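Sulfate adenylyltransferase (Allochromatium vinosum, PDB 4DNX) catalyses the reaction of sulfate with ATP to give adenosine 5'-phosphosulfate and diphosphate. Local coordinates at residues S25-S30 against A96-L101; P12-V15 against Q20-R23. All blocks are in the same frame, centred on the assembly; numbering follows the deposited sequence.

Interaction 1. Residues S25-S30 against A96-L101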
loop_
_atom_site.group_PDB
_atom_site.type_symbol
_atom_site.label_atom_id
_atom_site.label_comp_id
_atom_site.label_asym_id
_atom_site.label_seq_id
_atom_site.Cartn_x
_atom_site.Cartn_y
_atom_site.Cartn_z
ATOM N N SER A 25 5.000 -2.902 -20.255
ATOM C CA SER A 25 5.734 -1.635 -20.083
ATOM C C SER A 25 6.733 -1.451 -21.221
ATOM O O SER A 25 6.875 -0.342 -21.777
ATOM C CB SER A 25 6.511 -1.623 -18.766
ATOM O OG SER A 25 5.581 -1.467 -17.743
ATOM N N SER A 26 7.431 -2.532 -21.562
ATOM C CA SER A 26 8.391 -2.482 -22.663
ATOM C C SER A 26 7.707 -2.174 -23.981
ATOM O O SER A 26 8.178 -1.321 -24.753
ATOM C CB SER A 26 9.140 -3.812 -22.772
ATOM O OG SER A 26 10.197 -3.829 -21.845
ATOM N N GLU A 27 6.602 -2.869 -24.238
ATOM C CA GLU A 27 5.813 -2.680 -25.466
ATOM C C GLU A 27 5.306 -1.253 -25.591
ATOM O O GLU A 27 5.305 -0.689 -26.692
ATOM C CB GLU A 27 4.594 -3.610 -25.467
ATOM C CG GLU A 27 3.855 -3.658 -26.800
ATOM C CD GLU A 27 2.530 -4.428 -26.766
ATOM O OE1 GLU A 27 2.179 -5.014 -25.710
ATOM O OE2 GLU A 27 1.819 -4.437 -27.816
ATOM N N ALA A 28 4.838 -0.711 -24.471
ATOM C CA ALA A 28 4.205 0.603 -24.486
ATOM C C ALA A 28 5.161 1.712 -24.929
ATOM O O ALA A 28 4.704 2.739 -25.466
ATOM C CB ALA A 28 3.572 0.925 -23.105
ATOM N N GLU A 29 6.475 1.515 -24.754
ATOM C CA GLU A 29 7.445 2.568 -25.121
ATOM C C GLU A 29 7.579 2.761 -26.654
ATOM O O GLU A 29 8.120 3.780 -27.121
ATOM C CB GLU A 29 8.806 2.360 -24.426
ATOM C CG GLU A 29 8.772 2.534 -22.870
ATOM C CD GLU A 29 8.106 3.861 -22.349
ATOM O OE1 GLU A 29 8.227 4.925 -23.013
ATOM O OE2 GLU A 29 7.493 3.843 -21.251
ATOM N N SER A 30 7.091 1.790 -27.435
ATOM C CA SER A 30 7.077 1.910 -28.876
ATOM C C SER A 30 5.685 2.089 -29.494
ATOM O O SER A 30 5.553 2.171 -30.714
ATOM C CB SER A 30 7.754 0.694 -29.508
ATOM O OG SER A 30 9.125 0.674 -29.145
ATOM N N ALA A 96 -4.399 2.967 -35.441
ATOM C CA ALA A 96 -3.716 2.100 -34.495
ATOM C C ALA A 96 -4.746 1.284 -33.733
ATOM O O ALA A 96 -5.791 1.821 -33.353
ATOM C CB ALA A 96 -2.883 2.937 -33.517
ATOM N N THR A 97 -4.466 0.007 -33.481
ATOM C CA THR A 97 -5.442 -0.779 -32.692
ATOM C C THR A 97 -5.036 -0.925 -31.228
ATOM O O THR A 97 -5.819 -1.418 -30.419
ATOM C CB THR A 97 -5.750 -2.172 -33.291
ATOM O OG1 THR A 97 -4.527 -2.846 -33.594
ATOM C CG2 THR A 97 -6.582 -2.042 -34.557
ATOM N N ARG A 98 -3.801 -0.542 -30.924
ATOM C CA ARG A 98 -3.222 -0.694 -29.596
ATOM C C ARG A 98 -2.355 0.551 -29.360
ATOM O O ARG A 98 -1.515 0.900 -30.224
ATOM C CB ARG A 98 -2.375 -1.953 -29.583
ATOM C CG ARG A 98 -1.830 -2.362 -28.267
ATOM C CD ARG A 98 -1.590 -3.869 -28.380
ATOM N NE ARG A 98 -0.907 -4.371 -27.212
ATOM C CZ ARG A 98 -1.523 -4.740 -26.094
ATOM N NH1 ARG A 98 -2.845 -4.676 -26.005
ATOM N NH2 ARG A 98 -0.812 -5.185 -25.065
ATOM N N ILE A 99 -2.603 1.236 -28.232
ATOM C CA ILE A 99 -1.971 2.530 -27.975
ATOM C C ILE A 99 -1.589 2.623 -26.503
ATOM O O ILE A 99 -2.087 1.833 -25.683
ATOM C CB ILE A 99 -2.906 3.703 -28.354
ATOM C CG1 ILE A 99 -4.130 3.753 -27.401
ATOM C CG2 ILE A 99 -3.317 3.584 -29.836
ATOM C CD1 ILE A 99 -4.978 5.057 -27.508
ATOM N N ALA A 100 -0.711 3.561 -26.164
ATOM C CA ALA A 100 -0.336 3.829 -24.760
ATOM C C ALA A 100 -1.068 5.092 -24.322
ATOM O O ALA A 100 -1.122 6.086 -25.062
ATOM C CB ALA A 100 1.190 4.022 -24.619
ATOM N N LEU A 101 -1.661 5.039 -23.138
ATOM C CA LEU A 101 -2.298 6.228 -22.511
ATOM C C LEU A 101 -1.309 6.804 -21.492
ATOM O O LEU A 101 -0.875 6.107 -20.588
ATOM C CB LEU A 101 -3.591 5.816 -21.805
ATOM C CG LEU A 101 -4.657 5.069 -22.619
ATOM C CD1 LEU A 101 -5.894 4.835 -21.781
ATOM C CD2 LEU A 101 -4.984 5.806 -23.959
#
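Glu27, near the end of helix 18-28, is held side-on by Arg98, the first residue of strand 98-102. From the strand, Arg98 CB points toward the helix, and CG stands anti to the backbone N (chi1 -173°), which starts an extended chain running to NE and crossing the Glu27 side chain at about a right angle. Arg98 CD comes to 3.5 Å from Glu27 OE2. NE then donates to the same oxygen, with Arg98 NE and Glu27 OE2 2.8 Å apart and a nearly straight N-H...O angle of 163°. Beyond CZ, Arg98 NH2 gives a second bond to Glu27 OE1 at 3.1 Å. Both oxygens lie almost in the guanidinium plane and are met on their syn sides, but the carboxylate is turned 32° from that plane, so the pairing is bidentate without being flat. NH1 reaches a second acid, Asp116, which further fixes the rotation of the guanidinium. A lysine in place of this arginine would keep a charge but would probably be unable to serve both Glu27 oxygens and Asp116 together, leaving one carboxylate poorly matched.

Deeper in, two alanines let helix and strand come close: the methyl carbons Ala28 CB and Ala100 CB are 4.2 Å apart, so neither small side chain holds helix and strand apart. Ala28 also rests on Val111 and Val114 of strand 111-116, while Ala100 bonds through its backbone to Pro32 and Val34. The helix end thus packs against the mixed sheet of the PUA-like domain, where strand 98-102 runs between parallel strand 33-35 and antiparallel strand 111-116.

Interaction 2. Residues P12-V15 against Q20-R23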
loop_
_atom_site.group_PDB
_atom_site.type_symbol
_atom_site.label_atom_id
_atom_site.label_comp_id
_atom_site.label_asym_id
_atom_site.label_seq_id
_atom_site.Cartn_x
_atom_site.Cartn_y
_atom_site.Cartn_z
ATOM N N PRO A 12 -10.179 -6.414 -11.436
ATOM C CA PRO A 12 -9.370 -5.204 -11.602
ATOM C C PRO A 12 -8.580 -5.247 -12.925
ATOM O O PRO A 12 -8.330 -6.335 -13.482
ATOM C CB PRO A 12 -8.380 -5.270 -10.421
ATOM C CG PRO A 12 -8.219 -6.810 -10.131
ATOM C CD PRO A 12 -9.673 -7.279 -10.337
ATOM N N ARG A 13 -8.192 -4.064 -13.406
ATOM C CA ARG A 13 -7.504 -3.961 -14.694
ATOM C C ARG A 13 -5.984 -3.770 -14.539
ATOM O O ARG A 13 -5.239 -3.738 -15.525
ATOM C CB ARG A 13 -8.124 -2.823 -15.549
ATOM C CG ARG A 13 -9.656 -3.001 -15.790
ATOM C CD ARG A 13 -9.980 -4.343 -16.460
ATOM N NE ARG A 13 -9.438 -4.431 -17.799
ATOM C CZ ARG A 13 -9.593 -5.477 -18.609
ATOM N NH1 ARG A 13 -10.309 -6.543 -18.205
ATOM N NH2 ARG A 13 -9.033 -5.469 -19.827
ATOM N N PHE A 14 -5.515 -3.706 -13.301
ATOM C CA PHE A 14 -4.050 -3.655 -13.052
ATOM C C PHE A 14 -3.375 -4.956 -13.446
ATOM O O PHE A 14 -3.924 -6.054 -13.236
ATOM C CB PHE A 14 -3.733 -3.334 -11.568
ATOM C CG PHE A 14 -2.273 -3.338 -11.257
ATOM C CD1 PHE A 14 -1.433 -2.284 -11.682
ATOM C CD2 PHE A 14 -1.729 -4.377 -10.508
ATOM C CE1 PHE A 14 -0.060 -2.327 -11.387
ATOM C CE2 PHE A 14 -0.371 -4.449 -10.205
ATOM C CZ PHE A 14 0.482 -3.421 -10.633
ATOM N N VAL A 15 -2.178 -4.822 -14.043
ATOM C CA VAL A 15 -1.429 -6.039 -14.452
ATOM C C VAL A 15 -0.643 -6.569 -13.228
ATOM O O VAL A 15 0.554 -6.272 -13.018
ATOM C CB VAL A 15 -0.504 -5.752 -15.625
ATOM C CG1 VAL A 15 0.184 -7.077 -16.116
ATOM C CG2 VAL A 15 -1.331 -5.136 -16.743
ATOM N N GLN A 20 4.301 -10.205 -17.055
ATOM C CA GLN A 20 3.385 -9.555 -18.026
ATOM C C GLN A 20 3.434 -8.016 -17.929
ATOM O O GLN A 20 3.447 -7.308 -18.941
ATOM C CB GLN A 20 1.939 -10.018 -17.804
ATOM C CG GLN A 20 1.622 -11.426 -18.373
ATOM C CD GLN A 20 1.988 -11.575 -19.864
ATOM O OE1 GLN A 20 2.725 -12.496 -20.252
ATOM N NE2 GLN A 20 1.489 -10.653 -20.695
ATOM N N HIS A 21 3.487 -7.514 -16.700
ATOM C CA HIS A 21 3.713 -6.070 -16.470
ATOM C C HIS A 21 4.964 -5.526 -17.163
ATOM O O HIS A 21 4.901 -4.495 -17.893
ATOM C CB HIS A 21 3.811 -5.839 -14.954
ATOM C CG HIS A 21 3.832 -4.398 -14.537
ATOM N ND1 HIS A 21 3.537 -4.015 -13.246
ATOM C CD2 HIS A 21 4.186 -3.258 -15.191
ATOM C CE1 HIS A 21 3.638 -2.696 -13.136
ATOM N NE2 HIS A 21 4.051 -2.212 -14.294
ATOM N N HIS A 22 6.082 -6.228 -16.987
ATOM C CA HIS A 22 7.355 -5.805 -17.607
ATOM C C HIS A 22 7.257 -5.858 -19.126
ATOM O O HIS A 22 7.721 -4.948 -19.814
ATOM C CB HIS A 22 8.540 -6.667 -17.124
ATOM C CG HIS A 22 8.734 -6.661 -15.635
ATOM N ND1 HIS A 22 9.447 -7.644 -14.977
ATOM C CD2 HIS A 22 8.315 -5.789 -14.682
ATOM C CE1 HIS A 22 9.458 -7.378 -13.679
ATOM N NE2 HIS A 22 8.757 -6.273 -13.473
ATOM N N ARG A 23 6.630 -6.911 -19.652
ATOM C CA ARG A 23 6.479 -7.020 -21.115
ATOM C C ARG A 23 5.616 -5.892 -21.706
ATOM O O ARG A 23 5.961 -5.335 -22.783
ATOM C CB ARG A 23 5.897 -8.378 -21.494
ATOM C CG ARG A 23 6.931 -9.482 -21.347
ATOM C CD ARG A 23 6.312 -10.871 -21.204
ATOM N NE ARG A 23 5.660 -11.303 -22.431
ATOM C CZ ARG A 23 6.232 -12.046 -23.374
ATOM N NH1 ARG A 23 7.495 -12.445 -23.247
ATOM N NH2 ARG A 23 5.541 -12.379 -24.456
HETATM O O HOH W 1 3.034 -6.125 -11.452
#
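The N-terminal turns of helix 18-28, in the PUA-like domain, fold back on the loop that leads into them, and Val15 and His21 form the centre of this short loop-to-helix contact. Val15 suits the place because its branched side chain can point a methyl at the helix backbone: CG1 lies anti to the Val15 backbone N (chi1 -175°), and Val15 CG1 comes to 3.4 Å from His21 N. The same methyl touches the aliphatic root of Gln20, with Val15 CG1 and Gln20 CB 3.8 Å apart, after which the glutamine bends away at its second torsion. Gln20 N itself is bonded to the side chain of Asp17.

Phe14 adds an aromatic ring to the contact. Its ring and that of His21 meet obliquely, with planes at 89°. Phe14 CZ lies 4.1 Å from His21 ND1, and about as far from CE1 of the same imidazole. Phe14 also meets the rings of Tyr16 and Phe166, and the second subunit packs on this region, Thr171 of that chain against Phe14 and its Asp172 against His21. A histidine can pack as a flat ring here and still offer a polar nitrogen: one water, lying in the plane of the imidazole at its edge, bridges the two segments through hydrogen bonds, 2.9 Å from Val15 O and 2.8 Å from His21 ND1.

Read from the N terminus, the chain first makes interaction 2, a local closure in which P12-V15 turns through four residues to meet Q20-R23 at the start of helix 18-28. The same helix then runs straight on into interaction 1, in which S25-S30 meets A96-L101 after 65 intervening residues, so a short loop is followed by a long one that takes in strand 33-35, helices 38-48 and 61-70 and two further short strands. The two are in series and neither nest nor cross. Their centres lie 13 Å apart, at successive stretches of one helix: its beginning is tied to the incoming loop near the second subunit, its end to the mixed sheet of the PUA-like domain.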